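Local coordinates for protein monomethylamine methyltransferase MtmB1 (Methanosarcina barkeri, PDB 1NTH) that catalyses transfer of the methyl group from monomethylamine to the corrinoid cofactor of its partner protein MtmC during methanogenesis from methylamine, at residues A[124-136]-A[362-376]. Residues are numbered along the deposited sequence; the frame is centred on the assembly and turned at random.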
ATOM      1  N   PRO A 124      -4.331   6.687  31.880  1.00 18.11           N
ATOM      2  CA  PRO A 124      -3.355   7.100  30.871  1.00 17.65           C
ATOM      3  C   PRO A 124      -2.934   5.899  30.030  1.00 17.06           C
ATOM      4  O   PRO A 124      -3.239   4.751  30.367  1.00 17.50           O
ATOM      5  CB  PRO A 124      -2.201   7.657  31.707  1.00 18.65           C
ATOM      6  CG  PRO A 124      -2.306   6.899  32.988  1.00 19.48           C
ATOM      7  CD  PRO A 124      -3.796   6.871  33.240  1.00 17.09           C
ATOM      8  N   ILE A 125      -2.252   6.173  28.926  1.00 16.10           N
ATOM      9  CA  ILE A 125      -1.756   5.127  28.046  1.00 16.69           C
ATOM     10  C   ILE A 125      -0.532   4.516  28.716  1.00 17.30           C
ATOM     11  O   ILE A 125       0.330   5.237  29.225  1.00 17.10           O
ATOM     12  CB  ILE A 125      -1.349   5.714  26.672  1.00 17.92           C
ATOM     13  CG1 ILE A 125      -2.596   6.191  25.926  1.00 20.00           C
ATOM     14  CG2 ILE A 125      -0.565   4.687  25.863  1.00 19.28           C
ATOM     15  CD1 ILE A 125      -3.643   5.110  25.723  1.00 22.40           C
ATOM     16  N   VAL A 126      -0.461   3.190  28.724  1.00 15.22           N
ATOM     17  CA  VAL A 126       0.662   2.489  29.332  1.00 15.82           C
ATOM     18  C   VAL A 126       1.663   2.070  28.261  1.00 14.77           C
ATOM     19  O   VAL A 126       1.400   1.174  27.456  1.00 15.84           O
ATOM     20  CB  VAL A 126       0.181   1.240  30.103  1.00 15.79           C
ATOM     21  CG1 VAL A 126       1.372   0.487  30.688  1.00 17.66           C
ATOM     22  CG2 VAL A 126      -0.773   1.657  31.214  1.00 17.71           C
ATOM     23  N   GLN A 127       2.807   2.745  28.243  1.00 14.22           N
ATOM     24  CA  GLN A 127       3.861   2.446  27.286  1.00 13.72           C
ATOM     25  C   GLN A 127       4.904   1.632  28.036  1.00 15.78           C
ATOM     26  O   GLN A 127       5.718   2.180  28.775  1.00 15.68           O
ATOM     27  CB  GLN A 127       4.468   3.743  26.753  1.00 15.25           C
ATOM     28  CG  GLN A 127       5.583   3.541  25.743  1.00 15.67           C
ATOM     29  CD  GLN A 127       5.803   4.773  24.894  1.00 16.49           C
ATOM     30  OE1 GLN A 127       6.612   5.648  25.223  1.00 19.19           O
ATOM     31  NE2 GLN A 127       5.061   4.860  23.799  1.00 15.20           N
ATOM     32  N   GLY A 128       4.867   0.319  27.847  1.00 13.70           N
ATOM     33  CA  GLY A 128       5.786  -0.547  28.557  1.00 15.90           C
ATOM     34  C   GLY A 128       6.922  -1.115  27.741  1.00 15.54           C
ATOM     35  O   GLY A 128       6.778  -1.411  26.555  1.00 16.08           O
ATOM     36  N   GLY A 129       8.066  -1.277  28.392  1.00 15.15           N
ATOM     37  CA  GLY A 129       9.216  -1.832  27.712  1.00 15.07           C
ATOM     38  C   GLY A 129      10.471  -1.649  28.538  1.00 15.38           C
ATOM     39  O   GLY A 129      10.406  -1.106  29.646  1.00 15.35           O
ATOM     40  N   PRO A 130      11.628  -2.104  28.030  1.00 17.14           N
ATOM     41  CA  PRO A 130      12.918  -1.988  28.719  1.00 17.30           C
ATOM     42  C   PRO A 130      13.266  -0.528  28.979  1.00 18.81           C
ATOM     43  O   PRO A 130      14.182  -0.214  29.740  1.00 18.50           O
ATOM     44  CB  PRO A 130      13.885  -2.662  27.754  1.00 18.30           C
ATOM     45  CG  PRO A 130      13.020  -3.723  27.117  1.00 17.84           C
ATOM     46  CD  PRO A 130      11.752  -2.951  26.831  1.00 16.21           C
ATOM     47  N   THR A 131      12.539   0.365  28.316  1.00 16.26           N
ATOM     48  CA  THR A 131      12.729   1.796  28.510  1.00 18.03           C
ATOM     49  C   THR A 131      14.179   2.234  28.293  1.00 18.79           C
ATOM     50  O   THR A 131      14.791   2.888  29.147  1.00 19.21           O
ATOM     51  CB  THR A 131      12.235   2.186  29.926  1.00 17.85           C
ATOM     52  OG1 THR A 131      10.928   1.633  30.128  1.00 17.65           O
ATOM     53  CG2 THR A 131      12.135   3.687  30.085  1.00 19.31           C
ATOM     54  N   GLY A 132      14.719   1.863  27.136  1.00 18.57           N
ATOM     55  CA  GLY A 132      16.075   2.242  26.778  1.00 19.87           C
ATOM     56  C   GLY A 132      17.196   1.505  27.477  1.00 19.94           C
ATOM     57  O   GLY A 132      18.367   1.831  27.279  1.00 21.05           O
ATOM     58  N   SER A 133      16.849   0.513  28.289  1.00 18.46           N
ATOM     59  CA  SER A 133      17.849  -0.262  29.017  1.00 19.19           C
ATOM     60  C   SER A 133      18.535  -1.280  28.106  1.00 19.61           C
ATOM     61  O   SER A 133      17.944  -1.759  27.137  1.00 19.27           O
ATOM     62  CB  SER A 133      17.192  -0.981  30.196  1.00 18.19           C
ATOM     63  OG  SER A 133      16.547  -0.052  31.054  1.00 21.51           O
ATOM     64  N   PRO A 134      19.800  -1.618  28.400  1.00 19.34           N
ATOM     65  CA  PRO A 134      20.540  -2.586  27.585  1.00 19.02           C
ATOM     66  C   PRO A 134      19.982  -4.003  27.708  1.00 19.23           C
ATOM     67  O   PRO A 134      19.788  -4.512  28.815  1.00 19.55           O
ATOM     68  CB  PRO A 134      21.970  -2.466  28.116  1.00 19.83           C
ATOM     69  CG  PRO A 134      21.761  -2.098  29.552  1.00 21.05           C
ATOM     70  CD  PRO A 134      20.648  -1.077  29.478  1.00 20.31           C
ATOM     71  N   ILE A 135      19.722  -4.624  26.562  1.00 18.12           N
ATOM     72  CA  ILE A 135      19.182  -5.976  26.505  1.00 18.77           C
ATOM     73  C   ILE A 135      20.072  -6.848  25.618  1.00 19.40           C
ATOM     74  O   ILE A 135      20.473  -6.429  24.530  1.00 19.25           O
ATOM     75  CB  ILE A 135      17.749  -5.974  25.915  1.00 17.87           C
ATOM     76  CG1 ILE A 135      16.826  -5.096  26.770  1.00 18.36           C
ATOM     77  CG2 ILE A 135      17.223  -7.402  25.815  1.00 17.13           C
ATOM     78  CD1 ILE A 135      16.664  -5.570  28.212  1.00 19.21           C
ATOM     79  N   SER A 136      20.383  -8.052  26.088  1.00 19.63           N
ATOM     80  CA  SER A 136      21.216  -8.983  25.330  1.00 20.38           C
ATOM     81  C   SER A 136      20.526  -9.374  24.026  1.00 20.89           C
ATOM     82  O   SER A 136      19.313  -9.579  23.991  1.00 19.59           O
ATOM     83  CB  SER A 136      21.495 -10.243  26.156  1.00 21.33           C
ATOM     84  OG  SER A 136      22.201  -9.926  27.343  1.00 23.21           O
ATOM     85  N   GLU A 362      -0.602  11.863  30.006  1.00 15.04           N
ATOM     86  CA  GLU A 362      -1.342  11.078  29.026  1.00 16.06           C
ATOM     87  C   GLU A 362      -0.669   9.732  28.785  1.00 15.92           C
ATOM     88  O   GLU A 362      -1.334   8.753  28.450  1.00 17.23           O
ATOM     89  CB  GLU A 362      -1.445  11.822  27.693  1.00 17.02           C
ATOM     90  CG  GLU A 362      -2.469  12.948  27.649  1.00 17.87           C
ATOM     91  CD  GLU A 362      -2.037  14.197  28.391  1.00 20.04           C
ATOM     92  OE1 GLU A 362      -0.821  14.482  28.441  1.00 19.16           O
ATOM     93  OE2 GLU A 362      -2.921  14.909  28.910  1.00 20.23           O
ATOM     94  N   ILE A 363       0.650   9.688  28.954  1.00 15.20           N
ATOM     95  CA  ILE A 363       1.408   8.464  28.724  1.00 14.67           C
ATOM     96  C   ILE A 363       2.407   8.158  29.842  1.00 15.79           C
ATOM     97  O   ILE A 363       3.089   9.054  30.340  1.00 16.86           O
ATOM     98  CB  ILE A 363       2.193   8.557  27.391  1.00 15.18           C
ATOM     99  CG1 ILE A 363       1.218   8.758  26.223  1.00 14.74           C
ATOM    100  CG2 ILE A 363       3.029   7.298  27.187  1.00 16.07           C
ATOM    101  CD1 ILE A 363       1.903   9.042  24.890  1.00 15.90           C
ATOM    102  N   LEU A 364       2.475   6.890  30.236  1.00 14.88           N
ATOM    103  CA  LEU A 364       3.420   6.434  31.256  1.00 14.95           C
ATOM    104  C   LEU A 364       4.399   5.537  30.502  1.00 16.22           C
ATOM    105  O   LEU A 364       3.995   4.528  29.923  1.00 17.22           O
ATOM    106  CB  LEU A 364       2.703   5.619  32.339  1.00 15.62           C
ATOM    107  CG  LEU A 364       1.454   6.239  32.967  1.00 16.08           C
ATOM    108  CD1 LEU A 364       0.966   5.347  34.107  1.00 18.03           C
ATOM    109  CD2 LEU A 364       1.773   7.630  33.479  1.00 17.46           C
ATOM    110  N   SER A 365       5.681   5.898  30.503  1.00 14.78           N
ATOM    111  CA  SER A 365       6.691   5.126  29.778  1.00 15.52           C
ATOM    112  C   SER A 365       7.690   4.479  30.746  1.00 16.52           C
ATOM    113  O   SER A 365       8.580   5.148  31.270  1.00 16.61           O
ATOM    114  CB  SER A 365       7.423   6.056  28.798  1.00 15.49           C
ATOM    115  OG  SER A 365       8.112   5.333  27.790  1.00 16.85           O
ATOM    116  N   GLY A 366       7.534   3.175  30.974  1.00 15.15           N
ATOM    117  CA  GLY A 366       8.417   2.465  31.890  1.00 15.19           C
ATOM    118  C   GLY A 366       8.490   0.976  31.599  1.00 16.15           C
ATOM    119  O   GLY A 366       7.806   0.495  30.701  1.00 16.68           O
ATOM    120  N   VAL A 367       9.263   0.219  32.377  1.00 15.22           N
ATOM    121  CA  VAL A 367      10.021   0.732  33.516  1.00 15.73           C
ATOM    122  C   VAL A 367      11.505   0.388  33.376  1.00 16.34           C
ATOM    123  O   VAL A 367      11.861  -0.772  33.177  1.00 17.78           O
ATOM    124  CB  VAL A 367       9.491   0.099  34.826  1.00 16.86           C
ATOM    125  CG1 VAL A 367      10.335   0.539  36.010  1.00 16.80           C
ATOM    126  CG2 VAL A 367       8.024   0.474  35.028  1.00 16.24           C
ATOM    127  N   ALA A 368      12.370   1.393  33.473  1.00 16.63           N
ATOM    128  CA  ALA A 368      13.802   1.146  33.366  1.00 17.14           C
ATOM    129  C   ALA A 368      14.338   0.804  34.755  1.00 18.83           C
ATOM    130  O   ALA A 368      14.993   1.619  35.404  1.00 18.57           O
ATOM    131  CB  ALA A 368      14.506   2.365  32.815  1.00 17.37           C
ATOM    132  N   SER A 369      14.036  -0.408  35.201  1.00 18.76           N
ATOM    133  CA  SER A 369      14.462  -0.881  36.511  1.00 20.07           C
ATOM    134  C   SER A 369      15.981  -0.869  36.648  1.00 20.15           C
ATOM    135  O   SER A 369      16.704  -0.871  35.651  1.00 18.96           O
ATOM    136  CB  SER A 369      13.918  -2.289  36.742  1.00 20.96           C
ATOM    137  OG  SER A 369      12.513  -2.297  36.550  1.00 23.41           O
ATOM    138  N   ALA A 370      16.456  -0.858  37.892  1.00 20.78           N
ATOM    139  CA  ALA A 370      17.889  -0.826  38.166  1.00 20.87           C
ATOM    140  C   ALA A 370      18.513   0.392  37.493  1.00 20.97           C
ATOM    141  O   ALA A 370      19.648   0.339  37.009  1.00 21.30           O
ATOM    142  CB  ALA A 370      18.553  -2.106  37.669  1.00 21.98           C
ATOM    143  N   LYS A 371      17.754   1.485  37.466  1.00 20.95           N
ATOM    144  CA  LYS A 371      18.187   2.745  36.869  1.00 21.79           C
ATOM    145  C   LYS A 371      18.491   2.638  35.376  1.00 21.12           C
ATOM    146  O   LYS A 371      19.141   3.513  34.804  1.00 20.45           O
ATOM    147  CB  LYS A 371      19.409   3.291  37.617  1.00 24.10           C
ATOM    148  CG  LYS A 371      19.150   3.501  39.101  1.00 26.53           C
ATOM    149  CD  LYS A 371      20.359   4.078  39.823  1.00 28.30           C
ATOM    150  CE  LYS A 371      20.120   4.102  41.324  1.00 29.29           C
ATOM    151  NZ  LYS A 371      21.296   4.642  42.067  1.00 32.31           N
ATOM    152  N   GLY A 372      18.023   1.557  34.761  1.00 21.07           N
ATOM    153  CA  GLY A 372      18.218   1.350  33.336  1.00 21.34           C
ATOM    154  C   GLY A 372      19.641   1.199  32.837  1.00 22.68           C
ATOM    155  O   GLY A 372      19.903   1.405  31.652  1.00 23.12           O
ATOM    156  N   VAL A 373      20.563   0.821  33.717  1.00 23.09           N
ATOM    157  CA  VAL A 373      21.956   0.669  33.316  1.00 24.90           C
ATOM    158  C   VAL A 373      22.503  -0.744  33.477  1.00 24.68           C
ATOM    159  O   VAL A 373      23.687  -0.982  33.231  1.00 26.11           O
ATOM    160  CB  VAL A 373      22.866   1.629  34.107  1.00 25.22           C
ATOM    161  CG1 VAL A 373      22.436   3.066  33.860  1.00 28.12           C
ATOM    162  CG2 VAL A 373      22.811   1.296  35.591  1.00 26.83           C
ATOM    163  N   VAL A 374      21.656  -1.682  33.888  1.00 23.22           N
ATOM    164  CA  VAL A 374      22.105  -3.057  34.067  1.00 22.60           C
ATOM    165  C   VAL A 374      21.463  -3.960  33.022  1.00 22.79           C
ATOM    166  O   VAL A 374      20.238  -4.063  32.934  1.00 21.66           O
ATOM    167  CB  VAL A 374      21.763  -3.582  35.477  1.00 22.72           C
ATOM    168  CG1 VAL A 374      22.340  -4.980  35.662  1.00 22.07           C
ATOM    169  CG2 VAL A 374      22.319  -2.631  36.533  1.00 23.12           C
ATOM    170  N   THR A 375      22.306  -4.614  32.233  1.00 22.54           N
ATOM    171  CA  THR A 375      21.846  -5.495  31.170  1.00 22.59           C
ATOM    172  C   THR A 375      20.801  -6.519  31.600  1.00 21.71           C
ATOM    173  O   THR A 375      20.971  -7.235  32.589  1.00 22.01           O
ATOM    174  CB  THR A 375      23.035  -6.232  30.526  1.00 23.20           C
ATOM    175  OG1 THR A 375      23.975  -5.267  30.040  1.00 23.71           O
ATOM    176  CG2 THR A 375      22.565  -7.098  29.363  1.00 23.62           C
ATOM    177  N   ASP A 376      19.712  -6.557  30.836  1.00 20.29           N
ATOM    178  CA  ASP A 376      18.597  -7.476  31.043  1.00 19.71           C
ATOM    179  C   ASP A 376      17.790  -7.326  32.330  1.00 19.77           C
ATOM    180  O   ASP A 376      16.970  -8.189  32.644  1.00 19.49           O
ATOM    181  CB  ASP A 376      19.078  -8.927  30.905  1.00 18.76           C
ATOM    182  CG  ASP A 376      19.660  -9.219  29.532  1.00 20.95           C
ATOM    183  OD1 ASP A 376      19.196  -8.600  28.548  1.00 21.68           O
ATOM    184  OD2 ASP A 376      20.569 -10.074  29.429  1.00 21.44           O
TER
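Asp376 grips Ser136 through both carboxylate oxygens: OD1 takes the backbone N of Ser136 at 2.8 Å and OD2 takes its OG at 2.7 Å. Both donors arrive on the syn sides, about 20° out of the carboxylate plane, which fixes the rotation of the group. CG of Asp376 lies anti to its own carbonyl carbon (chi1 -60°), bringing the carboxylate against Ile135 and Ser136, where OD1 also meets CG2 of Ile135. A third bond, from Asp376 N to Pro134 O (2.9 Å), lies in the carbonyl plane and is nearly straight. An alanine here removes both acceptors, and the N and OG of Ser136 would probably be left without their mates, the hydroxyl set free to turn.

Nearer the strands, OG of Ser133 donates to Pro130 O, nearly in line with the carbonyl, which holds it 3.2 Å from CA of Gly372; CB of Thr131 packs 3.7 Å from CB of Ala368. Between strands 125-128 and 363-366, axes 17° from parallel, a ladder of backbone bonds runs from Ile125 N–Glu362 O to Gly129 N–Gly366 O. On one face CG of Pro124 crosses Leu364, 3.8 Å from CD1, against helices 343-359 and 380-393. On the other, the extended Gln127 side chain brings OE1 within 3.0 Å of Ser365 OG, whose single proton has either this oxygen or O2 of the pyrrolysine at position 202 within reach; Gln127 NE2 bonds Thr155. The two segments thus contribute adjacent parallel strands of the TIM barrel, with Gln127 and Ser365 on the face where the pyrrolysine sits.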